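PDB 4O1K: carbonic anhydrase from Sordaria macrospora, which probably catalyses the reversible hydration of carbon dioxide to bicarbonate and a proton with a bound zinc ion, as a tetrameric enzyme of the beta class. Local coordinates for residues A[77-82]-A[131-136]; A[142-147]-A[166-171]; A[192-197]-A[203-208]. All coordinates share one frame; numbering follows the deposited sequence.

Contact 1: A[77-82]-A[131-136]; sequences HRNIAN and NPWLRN
Trp133 reaches out of helix 130-143 and meets the turn after strand 74-79 with one long edge of its indole, the pyrrole N-H on Ile80 and the benzo carbon CZ2 on Asn79. NE1 gives its proton to Ile80 O at 2.9 Å; the bond is nearly straight (168°), lies close to the indole plane and arrives in the carbonyl plane on a lone pair. With CG anti to its own backbone N (chi1 -170°), the indole extends off the helix to the turn, where the bond to Ile80 O helps to fix its orientation. Ile80 fits against the same pyrrole edge through CB, 3.6 Å from NE1 of Trp133, while its CG2 makes a looser contact with Leu134 CD2 at 4.3 Å. The carbonyl thus grasped belongs to a type II beta turn, Asn79 to Asn82, which carries the chain off an outermost strand of the chain's sheet and past the metal site of this beta-class enzyme: the Ile80 side chain lies about 6 Å from the zinc ion. Asn79 stands across the indole edge, amide and ring planes 79° apart, its CG 3.8 Å from Trp133 CZ2. Its side chain is tucked between the backbone N and the carbonyl carbon, and from there ND2 bonds back to His77 NE2 at 2.8 Å, within the imidazole plane though somewhat out of the amide's own. At the other end of the amide, OD1 accepts from the backbone N of Leu83, so both ends of the group are engaged and its rotation is fixed. Asn90 of the second subunit packs on Asn79 and Trp133, and Thr87 of the third subunit also packs on Trp133, leaving the indole buried where three chains come together.

Contact 2: A[142-147]-A[166-171]; sequences RLHEKE and VYEQCR
His144 and Glu168 each set the first side-chain carbon beyond CB anti to the carbonyl carbon, and a bend at chi2 of Glu168 (-59°) swings its carboxylate round to the imidazole. The two side chains approach from opposite directions, and His144 NE2 donates to Glu168 OE2 at 2.8 Å, with the planes of ring and carboxylate turned 46° apart. OE2 receives this proton on its anti lone pair, while Glu168 OE1 uses its syn lone pair for Arg171 NH1 at 2.9 Å, a salt bridge within one helical turn. Each carboxylate oxygen therefore has its own donor, and the nearby arginine would tend to keep this buried acid ionised. The bond ties the junction of helices 130-143 and 145-150 to helix 154-174: His144 is the N-cap of helix 145-150, and Glu168 projects from helix 154-174. Leu143 adds an apolar contact, its CD1 4.1 Å from Glu168 CD, and the CE1 edge of His144 comes to 4.5 Å from Tyr167 CE2. Val140 of helix 130-143 also touches Glu168, and Leu143 packs against Leu143 of the third subunit.

Contact 3: A[192-197]-A[203-208]; sequences HGWVFN and LKDLNV
Trp194 and Leu203 interlock on one face of the beta hairpin formed by strands 190-197 and 202-205: Leu203 CD1 nestles 3.5 Å from Trp194 CE3, while its other methyl, CD2, leans toward Phe196 CB. On the reverse face Val195 CG2 and Leu206 CD1 are pressed together at 3.5 Å, tighter than usual for two carbons. The backbones fit in antiparallel register, Val195 and Lys204 forming the hydrogen-bonded pair: Val195 N to Lys204 O and Lys204 N to Val195 O, each 2.9 Å. Past the last strand residue, Leu206 N takes up Gly193 O at 3.0 Å, nearly along the C=O axis. Gly193 leaves the hollow for Val208 CG2, which lies 3.7 Å from Gly193 CA; any CB here would clash with that methyl. Asp205 presents OD1 to the indole edge near CD1, its carboxylate plane 77° from the ring, and the same oxygen accepts from Asn207 N to make an Asx turn. Two waters fill the remaining polar seam: one links Asp205 OD2 to Trp194 NE1, the other joins OD1 to the backbone N atoms of Gly193 and Val208. Were Asp205 an alanine, both waters and Asn207 N would probably lose an acceptor, and the Asx turn its closing bond. Helix 154-174 covers the Val195 and Leu206 face through Val162 and Val166; Ile66 of helix 63-67 and Phe22 of the second subunit lie on the Trp194 and Leu203 face, and strand 106-112 continues the sheet beside strand 190-197.

From the N terminus the three contacts follow one another in series, none nested in or crossing another. Contact 1 closes a loop of 48 residues, bringing the end of strand 74-79 to helix 130-143. That helix leads directly into contact 2, which spans 18 residues, almost all helical, and folds the chain back onto helix 154-174. Contact 3 closes only a short hairpin at the opposite border of the same sheet. The segment 166-171 sits between the others: Gln169 packs on Asn82 of contact 1, while Val166 and Cys170 lie against Gly193 of contact 3. Contacts 1 and 3 do not touch, but both meet the second subunit; contacts 1 and 2 share the third.

Contact 1: A[77-82]-A[131-136]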
loop_
_atom_site.group_PDB
_atom_site.type_symbol
_atom_site.label_atom_id
_atom_site.label_comp_id
_atom_site.label_asym_id
_atom_site.label_seq_id
_atom_site.Cartn_x
_atom_site.Cartn_y
_atom_site.Cartn_z
ATOM N N HIS A 77 -0.487 -10.739 13.647
ATOM C CA HIS A 77 -1.073 -9.988 12.539
ATOM C C HIS A 77 -2.195 -10.845 11.973
ATOM O O HIS A 77 -2.001 -12.012 11.738
ATOM C CB HIS A 77 -0.023 -9.685 11.455
ATOM C CG HIS A 77 -0.607 -9.058 10.228
ATOM N ND1 HIS A 77 -0.991 -7.737 10.183
ATOM C CD2 HIS A 77 -0.900 -9.573 9.011
ATOM C CE1 HIS A 77 -1.497 -7.460 8.992
ATOM N NE2 HIS A 77 -1.458 -8.559 8.264
ATOM N N ARG A 78 -3.370 -10.265 11.746
ATOM C CA ARG A 78 -4.438 -11.034 11.109
ATOM C C ARG A 78 -5.017 -10.214 9.987
ATOM O O ARG A 78 -5.336 -9.017 10.190
ATOM C CB ARG A 78 -5.547 -11.373 12.124
ATOM C CG ARG A 78 -5.242 -12.632 12.918
ATOM C CD ARG A 78 -6.189 -12.842 14.114
ATOM N NE ARG A 78 -7.490 -13.363 13.705
ATOM C CZ ARG A 78 -8.470 -13.654 14.568
ATOM N NH1 ARG A 78 -8.270 -13.479 15.870
ATOM N NH2 ARG A 78 -9.640 -14.127 14.144
ATOM N N ASN A 79 -5.145 -10.839 8.814
ATOM C CA ASN A 79 -5.715 -10.121 7.655
ATOM C C ASN A 79 -6.558 -11.082 6.848
ATOM O O ASN A 79 -6.601 -12.248 7.181
ATOM C CB ASN A 79 -4.626 -9.464 6.791
ATOM C CG ASN A 79 -3.701 -10.455 6.134
ATOM O OD1 ASN A 79 -4.122 -11.461 5.573
ATOM N ND2 ASN A 79 -2.401 -10.135 6.145
ATOM N N ILE A 80 -7.252 -10.616 5.818
ATOM C CA ILE A 80 -8.124 -11.533 5.075
ATOM C C ILE A 80 -7.269 -12.544 4.299
ATOM O O ILE A 80 -6.486 -12.181 3.408
ATOM C CB ILE A 80 -9.068 -10.777 4.125
ATOM C CG1 ILE A 80 -10.138 -10.024 4.922
ATOM C CG2 ILE A 80 -9.757 -11.763 3.179
ATOM C CD1 ILE A 80 -10.827 -8.915 4.088
ATOM N N ALA A 81 -7.424 -13.819 4.669
ATOM C CA ALA A 81 -6.735 -14.959 4.069
ATOM C C ALA A 81 -5.245 -15.033 4.347
ATOM O O ALA A 81 -4.505 -15.688 3.624
ATOM C CB ALA A 81 -7.066 -15.107 2.549
ATOM N N ASN A 82 -4.816 -14.398 5.437
ATOM C CA ASN A 82 -3.454 -14.564 5.940
ATOM C C ASN A 82 -2.393 -14.358 4.863
ATOM O O ASN A 82 -1.500 -15.208 4.687
ATOM C CB ASN A 82 -3.268 -15.910 6.696
ATOM C CG ASN A 82 -3.814 -17.134 5.937
ATOM O OD1 ASN A 82 -4.972 -17.535 6.121
ATOM N ND2 ASN A 82 -2.973 -17.742 5.096
ATOM N N ASN A 131 -11.241 -6.451 -4.455
ATOM C CA ASN A 131 -10.763 -7.137 -5.649
ATOM C C ASN A 131 -9.235 -7.257 -5.686
ATOM O O ASN A 131 -8.727 -8.349 -5.862
ATOM C CB ASN A 131 -11.287 -6.501 -6.954
ATOM C CG ASN A 131 -12.812 -6.548 -7.083
ATOM O OD1 ASN A 131 -13.476 -7.457 -6.584
ATOM N ND2 ASN A 131 -13.367 -5.570 -7.792
ATOM N N PRO A 132 -8.501 -6.144 -5.526
ATOM C CA PRO A 132 -7.057 -6.366 -5.658
ATOM C C PRO A 132 -6.495 -7.173 -4.476
ATOM O O PRO A 132 -5.461 -7.840 -4.629
ATOM C CB PRO A 132 -6.478 -4.952 -5.621
ATOM C CG PRO A 132 -7.635 -4.012 -5.646
ATOM C CD PRO A 132 -8.804 -4.758 -5.146
ATOM N N TRP A 133 -7.161 -7.142 -3.321
ATOM C CA TRP A 133 -6.684 -7.993 -2.223
ATOM C C TRP A 133 -6.853 -9.476 -2.542
ATOM O O TRP A 133 -5.893 -10.259 -2.455
ATOM C CB TRP A 133 -7.373 -7.604 -0.902
ATOM C CG TRP A 133 -6.751 -8.277 0.268
ATOM C CD1 TRP A 133 -7.197 -9.389 0.907
ATOM C CD2 TRP A 133 -5.561 -7.864 0.954
ATOM N NE1 TRP A 133 -6.350 -9.714 1.944
ATOM C CE2 TRP A 133 -5.335 -8.777 1.996
ATOM C CE3 TRP A 133 -4.663 -6.804 0.780
ATOM C CZ2 TRP A 133 -4.256 -8.664 2.867
ATOM C CZ3 TRP A 133 -3.574 -6.694 1.644
ATOM C CH2 TRP A 133 -3.375 -7.633 2.664
ATOM N N LEU A 134 -8.064 -9.880 -2.919
ATOM C CA LEU A 134 -8.328 -11.273 -3.260
ATOM C C LEU A 134 -7.603 -11.735 -4.509
ATOM O O LEU A 134 -7.396 -12.940 -4.711
ATOM C CB LEU A 134 -9.813 -11.478 -3.446
ATOM C CG LEU A 134 -10.587 -11.139 -2.192
ATOM C CD1 LEU A 134 -12.074 -11.208 -2.459
ATOM C CD2 LEU A 134 -10.189 -12.078 -1.079
ATOM N N ARG A 135 -7.195 -10.782 -5.345
ATOM C CA ARG A 135 -6.434 -11.144 -6.534
ATOM C C ARG A 135 -5.213 -11.962 -6.157
ATOM O O ARG A 135 -4.822 -12.882 -6.885
ATOM C CB ARG A 135 -6.031 -9.870 -7.308
ATOM C CG ARG A 135 -5.331 -10.108 -8.679
ATOM C CD ARG A 135 -5.250 -8.766 -9.395
ATOM N NE ARG A 135 -6.604 -8.183 -9.477
ATOM C CZ ARG A 135 -6.921 -6.902 -9.313
ATOM N NH1 ARG A 135 -5.995 -5.978 -9.093
ATOM N NH2 ARG A 135 -8.194 -6.522 -9.383
ATOM N N ASN A 136 -4.617 -11.669 -5.003
ATOM C CA ASN A 136 -3.412 -12.418 -4.595
ATOM C C ASN A 136 -3.661 -13.894 -4.474
ATOM O O ASN A 136 -2.772 -14.728 -4.712
ATOM C CB ASN A 136 -2.939 -11.896 -3.248
ATOM C CG ASN A 136 -2.414 -10.499 -3.351
ATOM O OD1 ASN A 136 -3.043 -9.539 -2.894
ATOM N ND2 ASN A 136 -1.249 -10.369 -3.941
#

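Contact 2: A[142-147]-A[166-171]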
loop_
_atom_site.group_PDB
_atom_site.type_symbol
_atom_site.label_atom_id
_atom_site.label_comp_id
_atom_site.label_asym_id
_atom_site.label_seq_id
_atom_site.Cartn_x
_atom_site.Cartn_y
_atom_site.Cartn_z
ATOM N N ARG A 142 -3.325 -19.695 -9.874
ATOM C CA ARG A 142 -2.687 -19.770 -11.178
ATOM C C ARG A 142 -1.286 -20.383 -11.087
ATOM O O ARG A 142 -0.861 -21.071 -12.002
ATOM C CB ARG A 142 -2.668 -18.383 -11.842
ATOM C CG ARG A 142 -4.070 -17.857 -12.154
ATOM C CD ARG A 142 -4.061 -16.447 -12.771
ATOM N NE ARG A 142 -5.425 -15.982 -12.997
ATOM C CZ ARG A 142 -5.994 -14.973 -12.354
ATOM N NH1 ARG A 142 -5.310 -14.260 -11.452
ATOM N NH2 ARG A 142 -7.253 -14.652 -12.631
ATOM N N LEU A 143 -0.601 -20.193 -9.958
ATOM C CA LEU A 143 0.739 -20.741 -9.772
ATOM C C LEU A 143 0.727 -22.264 -9.668
ATOM O O LEU A 143 1.766 -22.915 -9.810
ATOM C CB LEU A 143 1.384 -20.164 -8.508
ATOM C CG LEU A 143 2.118 -18.832 -8.684
ATOM C CD1 LEU A 143 2.455 -18.211 -7.361
ATOM C CD2 LEU A 143 3.380 -19.038 -9.487
ATOM N N HIS A 144 -0.446 -22.827 -9.399
ATOM C CA HIS A 144 -0.578 -24.257 -9.197
ATOM C C HIS A 144 -1.778 -24.750 -9.981
ATOM O O HIS A 144 -2.457 -25.697 -9.588
ATOM C CB HIS A 144 -0.762 -24.535 -7.707
ATOM C CG HIS A 144 0.389 -24.080 -6.873
ATOM N ND1 HIS A 144 1.510 -24.855 -6.669
ATOM C CD2 HIS A 144 0.601 -22.920 -6.205
ATOM C CE1 HIS A 144 2.365 -24.194 -5.906
ATOM N NE2 HIS A 144 1.831 -23.022 -5.601
ATOM N N GLU A 145 -2.016 -24.108 -11.121
ATOM C CA GLU A 145 -3.255 -24.296 -11.852
ATOM C C GLU A 145 -3.468 -25.747 -12.276
ATOM O O GLU A 145 -4.585 -26.279 -12.180
ATOM C CB GLU A 145 -3.217 -23.430 -13.093
ATOM C CG GLU A 145 -4.564 -23.158 -13.654
ATOM C CD GLU A 145 -4.486 -22.246 -14.841
ATOM O OE1 GLU A 145 -3.624 -21.339 -14.835
ATOM O OE2 GLU A 145 -5.285 -22.443 -15.772
ATOM N N LYS A 146 -2.386 -26.365 -12.749
ATOM C CA LYS A 146 -2.410 -27.746 -13.219
ATOM C C LYS A 146 -2.825 -28.700 -12.107
ATOM O O LYS A 146 -3.680 -29.561 -12.318
ATOM C CB LYS A 146 -1.027 -28.150 -13.709
ATOM C CG LYS A 146 -0.721 -27.808 -15.141
ATOM C CD LYS A 146 0.641 -28.404 -15.471
ATOM C CE LYS A 146 0.862 -28.561 -16.959
ATOM N NZ LYS A 146 1.955 -29.564 -17.207
ATOM N N GLU A 147 -2.207 -28.552 -10.937
ATOM C CA GLU A 147 -2.496 -29.436 -9.803
ATOM C C GLU A 147 -3.925 -29.219 -9.323
ATOM O O GLU A 147 -4.653 -30.179 -9.063
ATOM C CB GLU A 147 -1.515 -29.194 -8.646
ATOM C CG GLU A 147 -1.945 -29.858 -7.339
ATOM C CD GLU A 147 -0.997 -29.572 -6.174
ATOM O OE1 GLU A 147 -0.002 -28.835 -6.359
ATOM O OE2 GLU A 147 -1.259 -30.082 -5.069
ATOM N N VAL A 166 -1.136 -21.033 2.130
ATOM C CA VAL A 166 -0.192 -20.987 3.260
ATOM C C VAL A 166 1.264 -21.151 2.777
ATOM O O VAL A 166 2.137 -20.352 3.144
ATOM C CB VAL A 166 -0.491 -22.049 4.286
ATOM C CG1 VAL A 166 0.657 -22.089 5.345
ATOM C CG2 VAL A 166 -1.796 -21.694 4.995
ATOM N N TYR A 167 1.516 -22.168 1.948
ATOM C CA TYR A 167 2.885 -22.398 1.417
ATOM C C TYR A 167 3.454 -21.157 0.684
ATOM O O TYR A 167 4.588 -20.732 0.941
ATOM C CB TYR A 167 2.876 -23.643 0.506
ATOM C CG TYR A 167 4.099 -23.806 -0.370
ATOM C CD1 TYR A 167 5.252 -24.425 0.104
ATOM C CD2 TYR A 167 4.088 -23.357 -1.673
ATOM C CE1 TYR A 167 6.366 -24.578 -0.723
ATOM C CE2 TYR A 167 5.174 -23.497 -2.493
ATOM C CZ TYR A 167 6.308 -24.108 -2.015
ATOM O OH TYR A 167 7.383 -24.235 -2.866
ATOM N N GLU A 168 2.664 -20.573 -0.219
ATOM C CA GLU A 168 3.101 -19.390 -0.975
ATOM C C GLU A 168 3.345 -18.178 -0.083
ATOM O O GLU A 168 4.304 -17.421 -0.328
ATOM C CB GLU A 168 2.131 -19.029 -2.107
ATOM C CG GLU A 168 2.120 -20.011 -3.278
ATOM C CD GLU A 168 3.493 -20.165 -3.965
ATOM O OE1 GLU A 168 4.363 -19.273 -3.834
ATOM O OE2 GLU A 168 3.696 -21.181 -4.655
ATOM N N GLN A 169 2.507 -17.980 0.945
ATOM C CA GLN A 169 2.732 -16.847 1.855
ATOM C C GLN A 169 3.977 -17.080 2.707
ATOM O O GLN A 169 4.717 -16.134 3.039
ATOM C CB GLN A 169 1.503 -16.515 2.726
ATOM C CG GLN A 169 0.186 -16.271 1.938
ATOM C CD GLN A 169 0.353 -15.385 0.713
ATOM O OE1 GLN A 169 0.949 -14.312 0.796
ATOM N NE2 GLN A 169 -0.179 -15.833 -0.435
ATOM N N CYS A 170 4.238 -18.342 3.045
ATOM C CA CYS A 170 5.531 -18.665 3.665
ATOM C C CYS A 170 6.725 -18.307 2.743
ATOM O O CYS A 170 7.727 -17.728 3.198
ATOM C CB CYS A 170 5.597 -20.141 3.989
ATOM S SG CYS A 170 4.569 -20.572 5.405
ATOM N N ARG A 171 6.638 -18.709 1.476
ATOM C CA ARG A 171 7.662 -18.304 0.512
ATOM C C ARG A 171 7.835 -16.786 0.536
ATOM O O ARG A 171 8.964 -16.298 0.538
ATOM C CB ARG A 171 7.316 -18.778 -0.911
ATOM C CG ARG A 171 7.412 -20.299 -1.115
ATOM C CD ARG A 171 7.299 -20.646 -2.614
ATOM N NE ARG A 171 8.386 -20.049 -3.396
ATOM C CZ ARG A 171 8.239 -19.025 -4.238
ATOM N NH1 ARG A 171 7.041 -18.481 -4.435
ATOM N NH2 ARG A 171 9.287 -18.548 -4.903
#

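Contact 3: A[192-197]-A[203-208]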
loop_
_atom_site.group_PDB
_atom_site.type_symbol
_atom_site.label_atom_id
_atom_site.label_comp_id
_atom_site.label_asym_id
_atom_site.label_seq_id
_atom_site.Cartn_x
_atom_site.Cartn_y
_atom_site.Cartn_z
ATOM N N HIS A 192 7.070 -21.526 9.705
ATOM C CA HIS A 192 6.151 -22.659 9.713
ATOM C C HIS A 192 4.895 -22.316 8.943
ATOM O O HIS A 192 4.445 -21.164 8.973
ATOM C CB HIS A 192 5.723 -22.998 11.129
ATOM C CG HIS A 192 6.848 -23.107 12.100
ATOM N ND1 HIS A 192 7.489 -24.300 12.370
ATOM C CD2 HIS A 192 7.415 -22.183 12.910
ATOM C CE1 HIS A 192 8.422 -24.095 13.284
ATOM N NE2 HIS A 192 8.392 -22.822 13.635
ATOM N N GLY A 193 4.335 -23.320 8.263
ATOM C CA GLY A 193 3.068 -23.151 7.568
ATOM C C GLY A 193 2.109 -24.155 8.176
ATOM O O GLY A 193 2.314 -25.342 8.049
ATOM N N TRP A 194 1.066 -23.673 8.827
ATOM C CA TRP A 194 0.124 -24.557 9.512
ATOM C C TRP A 194 -1.276 -24.256 9.026
ATOM O O TRP A 194 -1.517 -23.208 8.394
ATOM C CB TRP A 194 0.203 -24.330 11.020
ATOM C CG TRP A 194 1.538 -24.662 11.681
ATOM C CD1 TRP A 194 2.566 -25.418 11.167
ATOM C CD2 TRP A 194 1.972 -24.234 12.986
ATOM N NE1 TRP A 194 3.605 -25.494 12.093
ATOM C CE2 TRP A 194 3.265 -24.766 13.206
ATOM C CE3 TRP A 194 1.390 -23.447 13.993
ATOM C CZ2 TRP A 194 3.979 -24.545 14.402
ATOM C CZ3 TRP A 194 2.106 -23.226 15.178
ATOM C CH2 TRP A 194 3.386 -23.765 15.363
ATOM N N VAL A 195 -2.207 -25.177 9.273
ATOM C CA VAL A 195 -3.583 -24.946 8.873
ATOM C C VAL A 195 -4.464 -25.454 9.995
ATOM O O VAL A 195 -4.264 -26.579 10.461
ATOM C CB VAL A 195 -3.956 -25.685 7.574
ATOM C CG1 VAL A 195 -5.405 -25.366 7.200
ATOM C CG2 VAL A 195 -3.063 -25.265 6.442
ATOM N N PHE A 196 -5.401 -24.617 10.446
ATOM C CA PHE A 196 -6.343 -24.970 11.504
ATOM C C PHE A 196 -7.617 -25.510 10.893
ATOM O O PHE A 196 -8.040 -25.064 9.807
ATOM C CB PHE A 196 -6.643 -23.743 12.382
ATOM C CG PHE A 196 -7.647 -23.996 13.452
ATOM C CD1 PHE A 196 -7.323 -24.768 14.564
ATOM C CD2 PHE A 196 -8.920 -23.444 13.367
ATOM C CE1 PHE A 196 -8.262 -24.999 15.568
ATOM C CE2 PHE A 196 -9.867 -23.679 14.366
ATOM C CZ PHE A 196 -9.536 -24.459 15.461
ATOM N N ASN A 197 -8.236 -26.465 11.592
ATOM C CA ASN A 197 -9.399 -27.162 11.083
ATOM C C ASN A 197 -10.496 -26.987 12.131
ATOM O O ASN A 197 -10.429 -27.593 13.227
ATOM C CB ASN A 197 -9.079 -28.663 10.916
ATOM C CG ASN A 197 -10.159 -29.420 10.153
ATOM O OD1 ASN A 197 -11.254 -28.908 9.908
ATOM N ND2 ASN A 197 -9.853 -30.650 9.777
ATOM N N LEU A 203 -4.570 -28.453 14.816
ATOM C CA LEU A 203 -3.614 -27.732 13.979
ATOM C C LEU A 203 -2.893 -28.776 13.185
ATOM O O LEU A 203 -2.547 -29.840 13.719
ATOM C CB LEU A 203 -2.567 -27.017 14.816
ATOM C CG LEU A 203 -2.538 -25.530 15.079
ATOM C CD1 LEU A 203 -1.162 -25.167 15.628
ATOM C CD2 LEU A 203 -2.862 -24.726 13.838
ATOM N N LYS A 204 -2.632 -28.489 11.915
ATOM C CA LYS A 204 -1.890 -29.426 11.089
ATOM C C LYS A 204 -0.667 -28.708 10.559
ATOM O O LYS A 204 -0.750 -27.543 10.192
ATOM C CB LYS A 204 -2.777 -29.897 9.938
ATOM C CG LYS A 204 -2.071 -30.671 8.830
ATOM C CD LYS A 204 -3.091 -31.110 7.762
ATOM C CE LYS A 204 -2.501 -31.107 6.350
ATOM N NZ LYS A 204 -1.239 -31.909 6.196
ATOM N N ASP A 205 0.460 -29.404 10.540
ATOM C CA ASP A 205 1.691 -28.848 10.005
ATOM C C ASP A 205 1.780 -29.236 8.519
ATOM O O ASP A 205 1.688 -30.405 8.173
ATOM C CB ASP A 205 2.875 -29.428 10.785
ATOM C CG ASP A 205 4.192 -28.749 10.450
ATOM O OD1 ASP A 205 4.205 -27.888 9.545
ATOM O OD2 ASP A 205 5.220 -29.098 11.077
ATOM N N LEU A 206 1.954 -28.249 7.650
ATOM C CA LEU A 206 2.124 -28.511 6.223
ATOM C C LEU A 206 3.556 -28.890 5.934
ATOM O O LEU A 206 3.903 -29.221 4.788
ATOM C CB LEU A 206 1.757 -27.271 5.420
ATOM C CG LEU A 206 0.291 -26.923 5.606
ATOM C CD1 LEU A 206 -0.031 -25.697 4.761
ATOM C CD2 LEU A 206 -0.594 -28.106 5.250
ATOM N N ASN A 207 4.379 -28.878 6.985
ATOM C CA ASN A 207 5.772 -29.307 6.874
ATOM C C ASN A 207 6.462 -28.572 5.740
ATOM O O ASN A 207 7.049 -29.186 4.846
ATOM C CB ASN A 207 5.861 -30.820 6.701
ATOM C CG ASN A 207 5.216 -31.568 7.860
ATOM O OD1 ASN A 207 5.353 -31.173 9.013
ATOM N ND2 ASN A 207 4.494 -32.634 7.552
ATOM N N VAL A 208 6.347 -27.251 5.788
ATOM C CA VAL A 208 6.955 -26.362 4.804
ATOM C C VAL A 208 8.473 -26.543 4.814
ATOM O O VAL A 208 9.117 -26.358 5.851
ATOM C CB VAL A 208 6.603 -24.904 5.123
ATOM C CG1 VAL A 208 7.413 -23.960 4.278
ATOM C CG2 VAL A 208 5.108 -24.659 4.909
HETATM O O HOH W 1 6.468 -26.587 12.078
HETATM O O HOH W 2 5.904 -25.926 8.276
#